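Local coordinates for putative membrane anchored protein (PDB 3LSO) that is of unknown function but is probably a membrane-anchored surface protein of Corynebacterium diphtheriae, built from several beta-rich domains strung out in an elongated chain, at residues B[195-200]-B[278-283]. Numbering follows the deposited sequence.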
ATOM      1  N   LEU B 195       7.666  -1.308   7.490  1.00 36.20           N
ATOM      2  CA  LEU B 195       7.896   0.115   7.583  1.00 36.45           C
ATOM      3  C   LEU B 195       7.234   0.817   6.435  1.00 36.56           C
ATOM      4  O   LEU B 195       7.270   0.333   5.309  1.00 36.97           O
ATOM      5  CB  LEU B 195       9.378   0.427   7.526  1.00 36.76           C
ATOM      6  CG  LEU B 195      10.217   0.182   8.776  1.00 37.31           C
ATOM      7  CD1 LEU B 195      10.294  -1.304   9.060  1.00 37.94           C
ATOM      8  CD2 LEU B 195      11.616   0.754   8.593  1.00 36.87           C
ATOM      9  N   THR B 196       6.637   1.966   6.727  1.00 36.54           N
ATOM     10  CA  THR B 196       6.057   2.829   5.704  1.00 36.27           C
ATOM     11  C   THR B 196       6.816   4.153   5.730  1.00 36.32           C
ATOM     12  O   THR B 196       7.287   4.599   6.782  1.00 36.25           O
ATOM     13  CB  THR B 196       4.554   3.060   5.940  1.00 36.41           C
ATOM     14  OG1 THR B 196       4.370   3.906   7.081  1.00 36.49           O
ATOM     15  CG2 THR B 196       3.817   1.724   6.173  1.00 35.67           C
ATOM     16  N   ILE B 197       6.945   4.773   4.566  1.00 36.19           N
ATOM     17  CA  ILE B 197       7.808   5.937   4.418  1.00 35.94           C
ATOM     18  C   ILE B 197       7.002   7.184   4.092  1.00 36.15           C
ATOM     19  O   ILE B 197       6.019   7.128   3.353  1.00 36.45           O
ATOM     20  CB  ILE B 197       8.853   5.703   3.327  1.00 35.67           C
ATOM     21  CG1 ILE B 197       9.802   4.583   3.742  1.00 35.17           C
ATOM     22  CG2 ILE B 197       9.634   6.970   3.048  1.00 36.35           C
ATOM     23  CD1 ILE B 197      11.069   4.525   2.929  1.00 35.73           C
ATOM     24  N   THR B 198       7.416   8.311   4.651  1.00 35.98           N
ATOM     25  CA  THR B 198       6.760   9.571   4.347  1.00 35.85           C
ATOM     26  C   THR B 198       7.763  10.505   3.718  1.00 35.46           C
ATOM     27  O   THR B 198       8.802  10.828   4.306  1.00 35.74           O
ATOM     28  CB  THR B 198       6.103  10.200   5.589  1.00 35.94           C
ATOM     29  OG1 THR B 198       5.107   9.296   6.074  1.00 36.27           O
ATOM     30  CG2 THR B 198       5.445  11.543   5.241  1.00 35.83           C
ATOM     31  N   ALA B 199       7.443  10.922   2.506  1.00 34.91           N
ATOM     32  CA  ALA B 199       8.332  11.753   1.720  1.00 34.31           C
ATOM     33  C   ALA B 199       7.479  12.684   0.893  1.00 33.70           C
ATOM     34  O   ALA B 199       6.357  12.335   0.553  1.00 33.84           O
ATOM     35  CB  ALA B 199       9.167  10.883   0.830  1.00 34.48           C
ATOM     36  N   PRO B 200       7.994  13.879   0.570  1.00 33.31           N
ATOM     37  CA  PRO B 200       7.175  14.781  -0.225  1.00 33.05           C
ATOM     38  C   PRO B 200       6.837  14.128  -1.551  1.00 32.76           C
ATOM     39  O   PRO B 200       7.481  13.148  -1.938  1.00 32.74           O
ATOM     40  CB  PRO B 200       8.095  15.986  -0.445  1.00 32.96           C
ATOM     41  CG  PRO B 200       9.067  15.928   0.662  1.00 32.85           C
ATOM     42  CD  PRO B 200       9.308  14.469   0.872  1.00 33.29           C
ATOM     43  N   GLY B 278      10.979  -0.935   3.869  1.00 31.48           N
ATOM     44  CA  GLY B 278      10.032  -0.095   3.134  1.00 31.68           C
ATOM     45  C   GLY B 278      10.730   0.734   2.069  1.00 31.42           C
ATOM     46  O   GLY B 278      11.795   1.270   2.331  1.00 31.31           O
ATOM     47  N   GLU B 279      10.145   0.825   0.871  1.00 31.36           N
ATOM     48  CA  GLU B 279      10.697   1.667  -0.194  1.00 31.82           C
ATOM     49  C   GLU B 279       9.684   2.625  -0.732  1.00 31.57           C
ATOM     50  O   GLU B 279       8.510   2.299  -0.821  1.00 32.10           O
ATOM     51  CB  GLU B 279      11.268   0.839  -1.362  1.00 31.89           C
ATOM     52  CG  GLU B 279      12.775   0.687  -1.288  1.00 33.44           C
ATOM     53  CD  GLU B 279      13.445   0.058  -2.509  1.00 36.46           C
ATOM     54  OE1 GLU B 279      12.876  -0.004  -3.637  1.00 37.67           O
ATOM     55  OE2 GLU B 279      14.598  -0.374  -2.323  1.00 37.29           O
ATOM     56  N   THR B 280      10.144   3.807  -1.114  1.00 31.48           N
ATOM     57  CA  THR B 280       9.338   4.709  -1.946  1.00 31.10           C
ATOM     58  C   THR B 280      10.227   5.413  -3.006  1.00 30.78           C
ATOM     59  O   THR B 280      11.464   5.319  -2.952  1.00 31.00           O
ATOM     60  CB  THR B 280       8.497   5.694  -1.065  1.00 31.01           C
ATOM     61  OG1 THR B 280       7.342   6.138  -1.782  1.00 31.68           O
ATOM     62  CG2 THR B 280       9.304   6.895  -0.648  1.00 31.33           C
ATOM     63  N   ILE B 281       9.617   6.099  -3.966  1.00 30.09           N
ATOM     64  CA  ILE B 281      10.379   6.783  -4.980  1.00 30.01           C
ATOM     65  C   ILE B 281      10.019   8.241  -4.978  1.00 30.06           C
ATOM     66  O   ILE B 281       8.840   8.560  -5.052  1.00 31.13           O
ATOM     67  CB  ILE B 281      10.089   6.192  -6.362  1.00 30.20           C
ATOM     68  CG1 ILE B 281      10.652   4.774  -6.439  1.00 30.20           C
ATOM     69  CG2 ILE B 281      10.690   7.077  -7.465  1.00 30.16           C
ATOM     70  CD1 ILE B 281      10.504   4.112  -7.784  1.00 33.22           C
ATOM     71  N   ILE B 282      11.011   9.125  -4.908  1.00 29.77           N
ATOM     72  CA  ILE B 282      10.766  10.561  -4.983  1.00 29.62           C
ATOM     73  C   ILE B 282      11.337  11.140  -6.255  1.00 29.34           C
ATOM     74  O   ILE B 282      12.536  11.042  -6.490  1.00 29.05           O
ATOM     75  CB  ILE B 282      11.480  11.333  -3.905  1.00 29.81           C
ATOM     76  CG1 ILE B 282      11.049  10.888  -2.520  1.00 32.05           C
ATOM     77  CG2 ILE B 282      11.164  12.834  -4.039  1.00 30.54           C
ATOM     78  CD1 ILE B 282      11.930  11.527  -1.417  1.00 34.78           C
ATOM     79  N   PRO B 283      10.496  11.792  -7.060  1.00 29.02           N
ATOM     80  CA  PRO B 283      11.044  12.444  -8.208  1.00 29.21           C
ATOM     81  C   PRO B 283      11.688  13.733  -7.764  1.00 29.51           C
ATOM     82  O   PRO B 283      11.027  14.568  -7.147  1.00 30.20           O
ATOM     83  CB  PRO B 283       9.806  12.764  -9.050  1.00 29.06           C
ATOM     84  CG  PRO B 283       8.668  12.127  -8.352  1.00 29.05           C
ATOM     85  CD  PRO B 283       9.055  12.032  -6.952  1.00 28.88           C
TER
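I197 reaches across to G278, and I282 packs on A199; G278, I197 and I282 carry much of the meeting between segments 195-200 and 278-283, with T280 in a secondary part. Strands 196-198 and 278-283 run in roughly the same direction, 35° apart, with their axes 6.1 Å apart at the closest point, and no hydrogen bond joins them; they meet by packing. I197 suits its place because a beta-branched side chain favours the extended backbone and offers two apolar branches. Its CG1 lies anti to its own carbonyl carbon (chi1 -65°), and this longer branch ends with CD1 over the backbone of G278, 3.4 Å from G278 O. The shorter branch, CG2, meets T280 CG2 at 3.7 Å, the two side chains crossing at a slant. T280 presents its methyl rather than its hydroxyl: OG1 is anti to the backbone N (chi1 -155°), which leaves CG2 to face the isoleucine.

G278, with no side chain, lets the two backbones lie close, the CA atoms of L195 and G278 being 4.9 Å apart, and G278 CA makes a weak, bent CA-H...O contact with L195 O. Toward A199 and I282 the segments separate, CA to CA 7.2 Å, and I282 bridges the wider gap. Its CD1 and CG1 pack on the small A199 at CB, with CD1 3.6 Å from A199 CB.

The side chains of T280 and I282 point toward segment 195-200, whereas E279 points away and hydrogen-bonds through OE2 to H233 and T263. Strand 196-198 edges a three-stranded antiparallel sheet beside strand 208-214; the chain then leaves it and joins a second, mixed sheet through strand 203-204, which pairs parallel with strand 278-285. I211 and A264 flank the contact from strands 208-214 and 258-267, and it closes one edge of what looks like an immunoglobulin-like beta sandwich.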